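Local structure of spectinomycin phosphotransferase (3I1A) at residues I74-F79 with L125-E130; Q111-K116 with V218-E223; G216-L219 with S225-I228. The protein probably transfers phosphate from a nucleotide to the antibiotic spectinomycin, acting as a resistance factor built on a fold related to protein kinases. One frame throughout, in Å; residues are numbered along the deposited sequence.

From the N terminus, the chain first lays down the loop 74-79, then passes through strands 90-91 and 95-101 before contact 1 brings it back against the end of helix 115-129. Contact 2 crosses this closure: 111-116, at the start of the same helix, lies inside the span of contact 1, but its partner 218-223 comes about a hundred residues later. Contact 3 is the short-range one, a hairpin that pairs 216-219 with 225-228 and shares Val-218 and Leu-219 with contact 2. Together they tie the loop after helix 61-71, both ends of helix 115-129 and the hairpin carrying Asn-217 into one unit.

Contact 1. Residues I74-F79 with L125-E130; sequences IKEIIF and LRQIHE
Ile-74 and Gln-127 mark the closest approach of the two backbones, their CA atoms 7.2 Å apart, where an irregular chain passes the last turn or so of helix 115-129 without any direct hydrogen bond between the segments. The contact divides into an apolar half and a water-mediated half. In the apolar half, Ile-74 directs its side chain at the helix and places CG1 beside two residues of it, 4.2 Å from Gln-127 CB and 4.4 Å from Ile-128 CG1. Ile-74 thus leans on the aliphatic base of the glutamine, while Ile-128 reaches it by way of its CG1 branch.

The polar half is assembled round one water. Glu-76 OE1 and Gln-127 OE1 are both acceptors and stand 4.3 Å apart, so they cannot bond to each other; the water between them gives one hydrogen to Glu-76 OE1 at 2.6 Å and the other to Gln-127 OE1 at 2.8 Å. It accepts in turn from Lys-75 N, 3.0 Å away, which leaves it held by three partners. Gln-127 can reach this site because its chain is extended past CG (chi2 -167°), carrying the amide clear of the helix. The second carboxylate oxygen of Glu-76 is taken by Gln-120 NE2, further back on the same helix, so the acid is bound to the helix at both oxygens, directly and through water.

By its place between helix 61-71 and strand 90-91, the loop probably corresponds to the one joining helix C to the fourth strand in protein kinases, which likewise packs on the long helix of the C-terminal lobe. Behind it Ile-74 also rests on Leu-69 of helix 61-71, while Glu-76 makes a backbone hydrogen bond to Ile-228 of strand 226-228, whose side chain in turn packs on Ile-128.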
ATOM      1  N   ILE A  74       6.900  17.612  -4.509  1.00 27.50           N
ATOM      2  CA  ILE A  74       7.166  16.236  -4.958  1.00 25.49           C
ATOM      3  C   ILE A  74       6.500  16.086  -6.323  1.00 23.85           C
ATOM      4  O   ILE A  74       5.321  16.401  -6.495  1.00 23.81           O
ATOM      5  CB  ILE A  74       6.612  15.174  -3.974  1.00 27.52           C
ATOM      6  CG1 ILE A  74       7.503  15.089  -2.727  1.00 28.20           C
ATOM      7  CG2 ILE A  74       6.590  13.790  -4.638  1.00 27.83           C
ATOM      8  CD1 ILE A  74       7.431  16.277  -1.812  1.00 30.80           C
ATOM      9  N   LYS A  75       7.254  15.609  -7.300  1.00 22.70           N
ATOM     10  CA  LYS A  75       6.724  15.479  -8.647  1.00 22.75           C
ATOM     11  C   LYS A  75       6.224  14.095  -9.032  1.00 21.25           C
ATOM     12  O   LYS A  75       5.324  13.971  -9.888  1.00 21.29           O
ATOM     13  CB  LYS A  75       7.794  15.899  -9.659  1.00 28.14           C
ATOM     14  CG  LYS A  75       8.240  17.355  -9.542  1.00 31.70           C
ATOM     15  CD  LYS A  75       9.428  17.637 -10.465  1.00 35.85           C
ATOM     16  CE  LYS A  75       9.966  19.059 -10.261  1.00 38.31           C
ATOM     17  NZ  LYS A  75      11.058  19.415 -11.218  1.00 38.40           N
ATOM     18  N   GLU A  76       6.803  13.070  -8.404  1.00 17.15           N
ATOM     19  CA  GLU A  76       6.507  11.676  -8.729  1.00 17.96           C
ATOM     20  C   GLU A  76       5.234  11.072  -8.172  1.00 16.68           C
ATOM     21  O   GLU A  76       5.251   9.968  -7.630  1.00 15.37           O
ATOM     22  CB  GLU A  76       7.711  10.792  -8.349  1.00 17.64           C
ATOM     23  CG  GLU A  76       9.005  11.081  -9.149  1.00 18.88           C
ATOM     24  CD  GLU A  76       9.733  12.347  -8.724  1.00 18.89           C
ATOM     25  OE1 GLU A  76       9.276  13.070  -7.808  1.00 18.84           O
ATOM     26  OE2 GLU A  76      10.802  12.617  -9.307  1.00 20.30           O
ATOM     27  N   ILE A  77       4.138  11.812  -8.324  0.75 17.03           N
ATOM     28  CA  ILE A  77       2.815  11.407  -7.873  0.75 16.74           C
ATOM     29  C   ILE A  77       1.829  11.656  -9.026  0.75 17.05           C
ATOM     30  O   ILE A  77       1.977  12.633  -9.775  0.75 16.94           O
ATOM     31  CB  ILE A  77       2.369  12.290  -6.680  0.75 16.48           C
ATOM     32  CG1 ILE A  77       3.342  12.118  -5.513  0.75 19.62           C
ATOM     33  CG2 ILE A  77       0.937  11.961  -6.285  0.75 16.69           C
ATOM     34  CD1 ILE A  77       2.910  12.847  -4.266  0.75 22.32           C
ATOM     35  N   ILE A  78       0.832  10.792  -9.179  1.00 17.51           N
ATOM     36  CA  ILE A  78      -0.160  11.020 -10.217  1.00 17.50           C
ATOM     37  C   ILE A  78      -1.189  11.843  -9.465  1.00 16.71           C
ATOM     38  O   ILE A  78      -2.015  11.296  -8.735  1.00 17.33           O
ATOM     39  CB  ILE A  78      -0.792   9.730 -10.731  1.00 19.52           C
ATOM     40  CG1 ILE A  78       0.279   8.896 -11.447  1.00 22.17           C
ATOM     41  CG2 ILE A  78      -1.940  10.072 -11.712  1.00 20.10           C
ATOM     42  CD1 ILE A  78      -0.167   7.485 -11.772  1.00 24.72           C
ATOM     43  N   PHE A  79      -1.106  13.165  -9.617  1.00 17.38           N
ATOM     44  CA  PHE A  79      -2.012  14.086  -8.930  1.00 17.30           C
ATOM     45  C   PHE A  79      -3.356  14.230  -9.613  1.00 18.06           C
ATOM     46  O   PHE A  79      -3.479  14.048 -10.829  1.00 17.26           O
ATOM     47  CB  PHE A  79      -1.429  15.500  -8.852  1.00 17.77           C
ATOM     48  CG  PHE A  79      -0.170  15.603  -8.044  1.00 19.59           C
ATOM     49  CD1 PHE A  79       1.080  15.699  -8.670  1.00 21.15           C
ATOM     50  CD2 PHE A  79      -0.234  15.612  -6.659  1.00 19.45           C
ATOM     51  CE1 PHE A  79       2.259  15.808  -7.914  1.00 21.22           C
ATOM     52  CE2 PHE A  79       0.931  15.716  -5.896  1.00 22.75           C
ATOM     53  CZ  PHE A  79       2.185  15.815  -6.532  1.00 23.01           C
ATOM     54  N   LEU A 125      11.607   9.137  -2.106  1.00 15.64           N
ATOM     55  CA  LEU A 125      11.217   8.674  -0.790  1.00 16.90           C
ATOM     56  C   LEU A 125      11.952   9.493   0.264  1.00 15.81           C
ATOM     57  O   LEU A 125      11.412   9.751   1.329  1.00 16.21           O
ATOM     58  CB  LEU A 125      11.499   7.188  -0.635  1.00 18.43           C
ATOM     59  CG  LEU A 125      10.750   6.488   0.492  1.00 22.74           C
ATOM     60  CD1 LEU A 125       9.240   6.701   0.334  1.00 22.93           C
ATOM     61  CD2 LEU A 125      11.041   4.997   0.433  1.00 22.57           C
ATOM     62  N   ARG A 126      13.180   9.937  -0.010  1.00 14.82           N
ATOM     63  CA  ARG A 126      13.856  10.775   0.984  1.00 15.46           C
ATOM     64  C   ARG A 126      13.110  12.115   1.089  1.00 14.81           C
ATOM     65  O   ARG A 126      12.958  12.679   2.180  1.00 13.69           O
ATOM     66  CB  ARG A 126      15.325  11.005   0.585  1.00 13.79           C
ATOM     67  CG  ARG A 126      16.127  11.901   1.564  1.00 15.64           C
ATOM     68  CD  ARG A 126      16.304  11.240   2.924  1.00 18.60           C
ATOM     69  NE  ARG A 126      17.001  12.113   3.880  1.00 22.33           N
ATOM     70  CZ  ARG A 126      18.308  12.382   3.848  1.00 22.99           C
ATOM     71  NH1 ARG A 126      19.094  11.849   2.918  1.00 20.43           N
ATOM     72  NH2 ARG A 126      18.843  13.198   4.758  1.00 25.04           N
ATOM     73  N   GLN A 127      12.647  12.632  -0.049  1.00 16.08           N
ATOM     74  CA  GLN A 127      11.897  13.889  -0.075  1.00 17.40           C
ATOM     75  C   GLN A 127      10.648  13.781   0.784  1.00 17.78           C
ATOM     76  O   GLN A 127      10.294  14.706   1.517  1.00 16.24           O
ATOM     77  CB  GLN A 127      11.438  14.234  -1.495  1.00 22.57           C
ATOM     78  CG  GLN A 127      12.408  15.035  -2.340  1.00 25.33           C
ATOM     79  CD  GLN A 127      11.715  15.579  -3.579  1.00 28.06           C
ATOM     80  OE1 GLN A 127      11.395  14.828  -4.486  1.00 31.04           O
ATOM     81  NE2 GLN A 127      11.458  16.881  -3.603  1.00 32.52           N
ATOM     82  N   ILE A 128       9.972  12.649   0.661  1.00 15.08           N
ATOM     83  CA  ILE A 128       8.748  12.402   1.408  1.00 15.79           C
ATOM     84  C   ILE A 128       9.071  12.329   2.893  1.00 15.39           C
ATOM     85  O   ILE A 128       8.426  12.992   3.714  1.00 13.92           O
ATOM     86  CB  ILE A 128       8.061  11.083   0.921  1.00 16.67           C
ATOM     87  CG1 ILE A 128       7.494  11.280  -0.489  1.00 18.80           C
ATOM     88  CG2 ILE A 128       6.932  10.680   1.888  1.00 19.32           C
ATOM     89  CD1 ILE A 128       7.271   9.962  -1.253  1.00 17.32           C
ATOM     90  N   HIS A 129      10.082  11.553   3.252  1.00 12.15           N
ATOM     91  CA  HIS A 129      10.433  11.421   4.658  1.00 13.97           C
ATOM     92  C   HIS A 129      10.894  12.732   5.287  1.00 14.85           C
ATOM     93  O   HIS A 129      10.780  12.903   6.491  1.00 14.66           O
ATOM     94  CB  HIS A 129      11.528  10.361   4.840  1.00 13.11           C
ATOM     95  CG  HIS A 129      11.074   8.978   4.497  1.00 12.93           C
ATOM     96  ND1 HIS A 129      11.937   7.913   4.380  1.00 11.82           N
ATOM     97  CD2 HIS A 129       9.832   8.481   4.292  1.00 12.13           C
ATOM     98  CE1 HIS A 129      11.245   6.813   4.120  1.00 13.29           C
ATOM     99  NE2 HIS A 129       9.963   7.133   4.061  1.00 14.17           N
ATOM    100  N   GLU A 130      11.413  13.655   4.493  0.50 14.64           N
ATOM    101  CA  GLU A 130      11.860  14.909   5.073  0.50 15.89           C
ATOM    102  C   GLU A 130      10.797  15.992   5.050  0.50 16.78           C
ATOM    103  O   GLU A 130      11.030  17.098   5.550  0.50 17.70           O
ATOM    104  CB  GLU A 130      13.110  15.413   4.350  0.50 16.96           C
ATOM    105  CG  GLU A 130      14.292  14.473   4.484  0.50 17.77           C
ATOM    106  CD  GLU A 130      15.611  15.166   4.251  0.50 18.46           C
ATOM    107  OE1 GLU A 130      15.705  15.938   3.283  0.50 21.55           O
ATOM    108  OE2 GLU A 130      16.555  14.931   5.029  0.50 18.06           O
TER
HETATM  109  O   HOH W   1      10.221  15.288  -6.944  1.00 27.07           O

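Contact 2. Residues Q111-K116 with V218-E223; sequences QNLTGK and VLVGNE
Val-220 stands at the centre of this contact, with one methyl turned to Gln-111 and the other to Leu-113. Gln-111 meets it at about a right angle: the glutamine chain is extended, with CG anti to the backbone N (chi1 179°), and brings OE1 against the methyl, 3.4 Å from Val-220 CG1. That is a van der Waals approach of an amide oxygen to a methyl. Leu-113 comes in differently, its side chain sliding past that of Val-220 in the opposite direction, and here the touch is purely apolar, CD2 lying 3.7 Å from Val-220 CG2. The same leucine methyl also reaches Val-218 CG1, at 4.3 Å, and so spans two residues on one face of the strand, while Leu-219 between them points the other way.

A backbone hydrogen bond from Val-220 to Pro-106, and the side chain of Val-218 about 6 Å from that of Asn-107, place this packing beside the ADP-binding site. The loop runs straight into helix 115-129, with Thr-114 as N-cap. Leu-113 is backed there by Trp-118 and Leu-121, and Val-220 by Gln-117, so the start of the helix packs against one face of strand 218-220.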
ATOM      1  N   GLN A 111       7.364  -4.331 -14.860  1.00 25.55           N
ATOM      2  CA  GLN A 111       8.563  -3.792 -15.489  1.00 26.88           C
ATOM      3  C   GLN A 111       9.573  -3.410 -14.415  1.00 27.64           C
ATOM      4  O   GLN A 111       9.379  -2.431 -13.704  1.00 29.15           O
ATOM      5  CB  GLN A 111       8.186  -2.554 -16.310  1.00 26.45           C
ATOM      6  CG  GLN A 111       9.342  -1.881 -16.999  1.00 29.29           C
ATOM      7  CD  GLN A 111       8.876  -0.784 -17.931  1.00 28.81           C
ATOM      8  OE1 GLN A 111       9.256   0.381 -17.792  1.00 32.30           O
ATOM      9  NE2 GLN A 111       8.037  -1.151 -18.887  1.00 30.64           N
ATOM     10  N   ASN A 112      10.649  -4.177 -14.300  1.00 26.44           N
ATOM     11  CA  ASN A 112      11.660  -3.865 -13.295  1.00 26.14           C
ATOM     12  C   ASN A 112      12.286  -2.491 -13.479  1.00 22.81           C
ATOM     13  O   ASN A 112      12.541  -2.052 -14.609  1.00 21.72           O
ATOM     14  CB  ASN A 112      12.745  -4.927 -13.306  1.00 28.79           C
ATOM     15  CG  ASN A 112      12.181  -6.304 -13.109  1.00 32.00           C
ATOM     16  OD1 ASN A 112      11.342  -6.520 -12.232  1.00 33.94           O
ATOM     17  ND2 ASN A 112      12.618  -7.248 -13.938  1.00 34.97           N
ATOM     18  N   LEU A 113      12.534  -1.814 -12.359  1.00 22.03           N
ATOM     19  CA  LEU A 113      13.130  -0.483 -12.393  1.00 19.34           C
ATOM     20  C   LEU A 113      14.561  -0.485 -12.924  1.00 18.88           C
ATOM     21  O   LEU A 113      15.324  -1.414 -12.663  1.00 19.90           O
ATOM     22  CB  LEU A 113      13.146   0.130 -10.989  1.00 18.48           C
ATOM     23  CG  LEU A 113      11.820   0.270 -10.244  1.00 19.85           C
ATOM     24  CD1 LEU A 113      12.031   1.174  -9.028  1.00 18.06           C
ATOM     25  CD2 LEU A 113      10.752   0.852 -11.149  1.00 22.42           C
ATOM     26  N   THR A 114      14.904   0.558 -13.676  1.00 18.75           N
ATOM     27  CA  THR A 114      16.252   0.724 -14.196  1.00 19.92           C
ATOM     28  C   THR A 114      17.086   1.300 -13.028  1.00 20.24           C
ATOM     29  O   THR A 114      16.538   1.718 -12.016  1.00 18.26           O
ATOM     30  CB  THR A 114      16.292   1.732 -15.341  1.00 20.27           C
ATOM     31  OG1 THR A 114      15.849   3.010 -14.867  1.00 19.88           O
ATOM     32  CG2 THR A 114      15.394   1.281 -16.490  1.00 20.67           C
ATOM     33  N   GLY A 115      18.403   1.329 -13.181  1.00 20.29           N
ATOM     34  CA  GLY A 115      19.236   1.884 -12.124  1.00 20.81           C
ATOM     35  C   GLY A 115      18.863   3.331 -11.882  1.00 19.00           C
ATOM     36  O   GLY A 115      18.786   3.796 -10.734  1.00 19.24           O
ATOM     37  N   LYS A 116      18.632   4.059 -12.971  1.00 19.95           N
ATOM     38  CA  LYS A 116      18.259   5.465 -12.880  1.00 19.66           C
ATOM     39  C   LYS A 116      16.958   5.623 -12.084  1.00 19.64           C
ATOM     40  O   LYS A 116      16.839   6.505 -11.207  1.00 18.38           O
ATOM     41  CB  LYS A 116      18.123   6.035 -14.288  1.00 21.96           C
ATOM     42  CG  LYS A 116      17.813   7.510 -14.345  1.00 26.66           C
ATOM     43  CD  LYS A 116      17.919   8.005 -15.781  1.00 29.60           C
ATOM     44  CE  LYS A 116      17.784   9.509 -15.861  1.00 31.56           C
ATOM     45  NZ  LYS A 116      17.821   9.928 -17.283  1.00 33.75           N
ATOM     46  N   VAL A 218       4.714   1.256  -7.346  1.00 15.98           N
ATOM     47  CA  VAL A 218       5.539   2.172  -8.107  1.00 15.38           C
ATOM     48  C   VAL A 218       5.190   1.922  -9.576  1.00 16.08           C
ATOM     49  O   VAL A 218       5.256   0.781 -10.038  1.00 17.39           O
ATOM     50  CB  VAL A 218       7.049   1.917  -7.933  1.00 16.61           C
ATOM     51  CG1 VAL A 218       7.815   2.894  -8.814  1.00 18.30           C
ATOM     52  CG2 VAL A 218       7.459   2.109  -6.494  1.00 16.29           C
ATOM     53  N   LEU A 219       4.819   2.975 -10.298  1.00 15.66           N
ATOM     54  CA  LEU A 219       4.509   2.837 -11.720  1.00 19.39           C
ATOM     55  C   LEU A 219       5.620   3.519 -12.488  1.00 21.25           C
ATOM     56  O   LEU A 219       6.205   4.487 -12.008  1.00 22.08           O
ATOM     57  CB  LEU A 219       3.186   3.511 -12.067  1.00 19.22           C
ATOM     58  CG  LEU A 219       1.946   3.008 -11.317  1.00 20.47           C
ATOM     59  CD1 LEU A 219       0.730   3.687 -11.875  1.00 21.12           C
ATOM     60  CD2 LEU A 219       1.818   1.517 -11.468  1.00 19.07           C
ATOM     61  N   VAL A 220       5.921   3.012 -13.675  1.00 21.95           N
ATOM     62  CA  VAL A 220       6.954   3.619 -14.516  1.00 24.65           C
ATOM     63  C   VAL A 220       6.165   4.267 -15.633  1.00 26.06           C
ATOM     64  O   VAL A 220       5.582   3.574 -16.467  1.00 26.36           O
ATOM     65  CB  VAL A 220       7.903   2.564 -15.098  1.00 25.40           C
ATOM     66  CG1 VAL A 220       8.886   3.227 -16.062  1.00 27.68           C
ATOM     67  CG2 VAL A 220       8.638   1.867 -13.985  1.00 26.74           C
ATOM     68  N   GLY A 221       6.132   5.594 -15.657  1.00 26.74           N
ATOM     69  CA  GLY A 221       5.315   6.239 -16.664  1.00 32.72           C
ATOM     70  C   GLY A 221       5.975   7.102 -17.699  1.00 35.88           C
ATOM     71  O   GLY A 221       7.020   6.746 -18.250  1.00 37.13           O
ATOM     72  N   ASN A 222       5.321   8.235 -17.959  1.00 39.22           N
ATOM     73  CA  ASN A 222       5.788   9.199 -18.938  1.00 40.58           C
ATOM     74  C   ASN A 222       7.199   9.653 -18.664  1.00 41.89           C
ATOM     75  O   ASN A 222       7.561   9.938 -17.512  1.00 42.60           O
ATOM     76  N   GLU A 223       7.993   9.720 -19.728  1.00 41.30           N
ATOM     77  CA  GLU A 223       9.378  10.135 -19.603  1.00 40.70           C
ATOM     78  C   GLU A 223      10.206   9.120 -18.848  1.00 38.10           C
ATOM     79  O   GLU A 223      11.322   9.416 -18.423  1.00 40.67           O
TER

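Contact 3. Residues G216-L219 with S225-I228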
ATOM      1  N   GLY A 216       4.460  -3.117  -6.430  1.00 17.56           N
ATOM      2  CA  GLY A 216       3.168  -2.895  -7.029  1.00 19.73           C
ATOM      3  C   GLY A 216       2.710  -1.460  -6.921  1.00 18.60           C
ATOM      4  O   GLY A 216       1.822  -1.031  -7.657  1.00 18.50           O
ATOM      5  N   ASN A 217       3.314  -0.705  -6.004  1.00 17.84           N
ATOM      6  CA  ASN A 217       2.931   0.689  -5.818  1.00 16.45           C
ATOM      7  C   ASN A 217       3.844   1.731  -6.459  1.00 13.75           C
ATOM      8  O   ASN A 217       3.779   2.935  -6.165  1.00 13.18           O
ATOM      9  CB  ASN A 217       2.691   0.957  -4.341  1.00 17.01           C
ATOM     10  CG  ASN A 217       1.380   0.338  -3.882  1.00 18.19           C
ATOM     11  OD1 ASN A 217       0.437   0.251  -4.671  1.00 17.57           O
ATOM     12  ND2 ASN A 217       1.308  -0.080  -2.633  1.00 16.99           N
ATOM     13  N   VAL A 218       4.714   1.256  -7.346  1.00 15.98           N
ATOM     14  CA  VAL A 218       5.539   2.172  -8.107  1.00 15.38           C
ATOM     15  C   VAL A 218       5.190   1.922  -9.576  1.00 16.08           C
ATOM     16  O   VAL A 218       5.256   0.781 -10.038  1.00 17.39           O
ATOM     17  CB  VAL A 218       7.049   1.917  -7.933  1.00 16.61           C
ATOM     18  CG1 VAL A 218       7.815   2.894  -8.814  1.00 18.30           C
ATOM     19  CG2 VAL A 218       7.459   2.109  -6.494  1.00 16.29           C
ATOM     20  N   LEU A 219       4.819   2.975 -10.298  1.00 15.66           N
ATOM     21  CA  LEU A 219       4.509   2.837 -11.720  1.00 19.39           C
ATOM     22  C   LEU A 219       5.620   3.519 -12.488  1.00 21.25           C
ATOM     23  O   LEU A 219       6.205   4.487 -12.008  1.00 22.08           O
ATOM     24  CB  LEU A 219       3.186   3.511 -12.067  1.00 19.22           C
ATOM     25  CG  LEU A 219       1.946   3.008 -11.317  1.00 20.47           C
ATOM     26  CD1 LEU A 219       0.730   3.687 -11.875  1.00 21.12           C
ATOM     27  CD2 LEU A 219       1.818   1.517 -11.468  1.00 19.07           C
ATOM     28  N   SER A 225       9.775   8.242 -16.025  1.00 26.92           N
ATOM     29  CA  SER A 225       9.832   8.679 -14.629  1.00 26.38           C
ATOM     30  C   SER A 225       9.002   7.702 -13.821  1.00 24.14           C
ATOM     31  O   SER A 225       8.132   7.044 -14.362  1.00 24.43           O
ATOM     32  CB  SER A 225       9.219  10.072 -14.463  1.00 25.29           C
ATOM     33  OG  SER A 225       9.160  10.443 -13.089  1.00 28.49           O
ATOM     34  N   ILE A 226       9.291   7.589 -12.532  1.00 24.09           N
ATOM     35  CA  ILE A 226       8.513   6.719 -11.643  1.00 22.08           C
ATOM     36  C   ILE A 226       7.364   7.531 -10.996  1.00 20.13           C
ATOM     37  O   ILE A 226       7.387   8.765 -10.969  1.00 19.51           O
ATOM     38  CB  ILE A 226       9.389   6.135 -10.509  1.00 23.07           C
ATOM     39  CG1 ILE A 226       9.951   7.254  -9.640  1.00 23.65           C
ATOM     40  CG2 ILE A 226      10.533   5.303 -11.090  1.00 22.56           C
ATOM     41  CD1 ILE A 226       9.553   7.131  -8.196  1.00 24.70           C
ATOM     42  N   TYR A 227       6.354   6.824 -10.491  1.00 17.01           N
ATOM     43  CA  TYR A 227       5.236   7.448  -9.784  1.00 18.29           C
ATOM     44  C   TYR A 227       4.922   6.529  -8.629  1.00 16.27           C
ATOM     45  O   TYR A 227       4.888   5.310  -8.809  1.00 17.36           O
ATOM     46  CB  TYR A 227       3.997   7.580 -10.674  1.00 17.46           C
ATOM     47  CG  TYR A 227       4.194   8.626 -11.738  1.00 21.72           C
ATOM     48  CD1 TYR A 227       3.938   9.968 -11.473  1.00 21.82           C
ATOM     49  CD2 TYR A 227       4.806   8.297 -12.948  1.00 24.49           C
ATOM     50  CE1 TYR A 227       4.313  10.972 -12.386  1.00 24.84           C
ATOM     51  CE2 TYR A 227       5.174   9.282 -13.856  1.00 25.55           C
ATOM     52  CZ  TYR A 227       4.933  10.613 -13.566  1.00 26.12           C
ATOM     53  OH  TYR A 227       5.376  11.583 -14.445  1.00 29.12           O
ATOM     54  N   ILE A 228       4.745   7.099  -7.441  1.00 15.11           N
ATOM     55  CA  ILE A 228       4.394   6.296  -6.270  1.00 14.45           C
ATOM     56  C   ILE A 228       2.889   6.398  -6.082  1.00 14.42           C
ATOM     57  O   ILE A 228       2.364   7.499  -5.971  1.00 15.81           O
ATOM     58  CB  ILE A 228       5.085   6.807  -4.993  1.00 11.61           C
ATOM     59  CG1 ILE A 228       6.599   6.626  -5.126  1.00 17.19           C
ATOM     60  CG2 ILE A 228       4.551   6.020  -3.778  1.00 14.84           C
ATOM     61  CD1 ILE A 228       7.375   7.234  -3.963  1.00 20.11           C
TER
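Leu-219 and Tyr-227 form the hydrogen-bonded pair of an antiparallel hairpin, each backbone giving and accepting one bond. Leu-219 N donates to Tyr-227 O at 2.8 Å and 167°, while the return bond, from Tyr-227 N to Leu-219 O, has the same length but is more bent, at 139°. Both donors lie in the plane of the carbonyl they address. Each of these oxygens also receives a CA-H contact: Val-218 CA approaches Tyr-227 O at 3.3 Å, and Ile-226 CA approaches Leu-219 O at 3.2 Å. The neighbouring pair, Val-218 with Ile-228, is non-hydrogen-bonded, and beside it Asn-217 O takes a similar contact from Ile-228 CA.

The side chains sort by face. On one, Leu-219 CB and Tyr-227 CB meet at 4.4 Å. The tyrosine ring then leads away from the strand pair, presenting an edge to Leu-219 O. Val-218 and Ile-228 share the other face, and Val-218 CG1 also lies 4.0 Å from Ile-226 CB.

A second shell fixes the ends. Ser-225 OG donates to Ile-226 O, the hydroxyl tilted from the carbonyl plane, and itself accepts from Gln-120 NE2; Gln-120 OE1 takes Ile-226 N, so one helix side chain grips the start of the strand twice. Ile-228 settles on Leu-121 and Val-124 of that helix. At the far end, Asn-217 ND2 is bonded to Asp-212 O, and the backbone of Asn-217 hydrogen-bonds to that of Ile-229.

Asn-217 binds magnesium, as does Asp-230. The pairing brings together Asn-217, just before one strand, and Asp-230, just after the other, probably as it does the catalytic-loop asparagine and the DFG aspartate of protein kinases. Their side chains already lie about 4 Å apart without the metal, consistent with the hairpin helping to place both ligands.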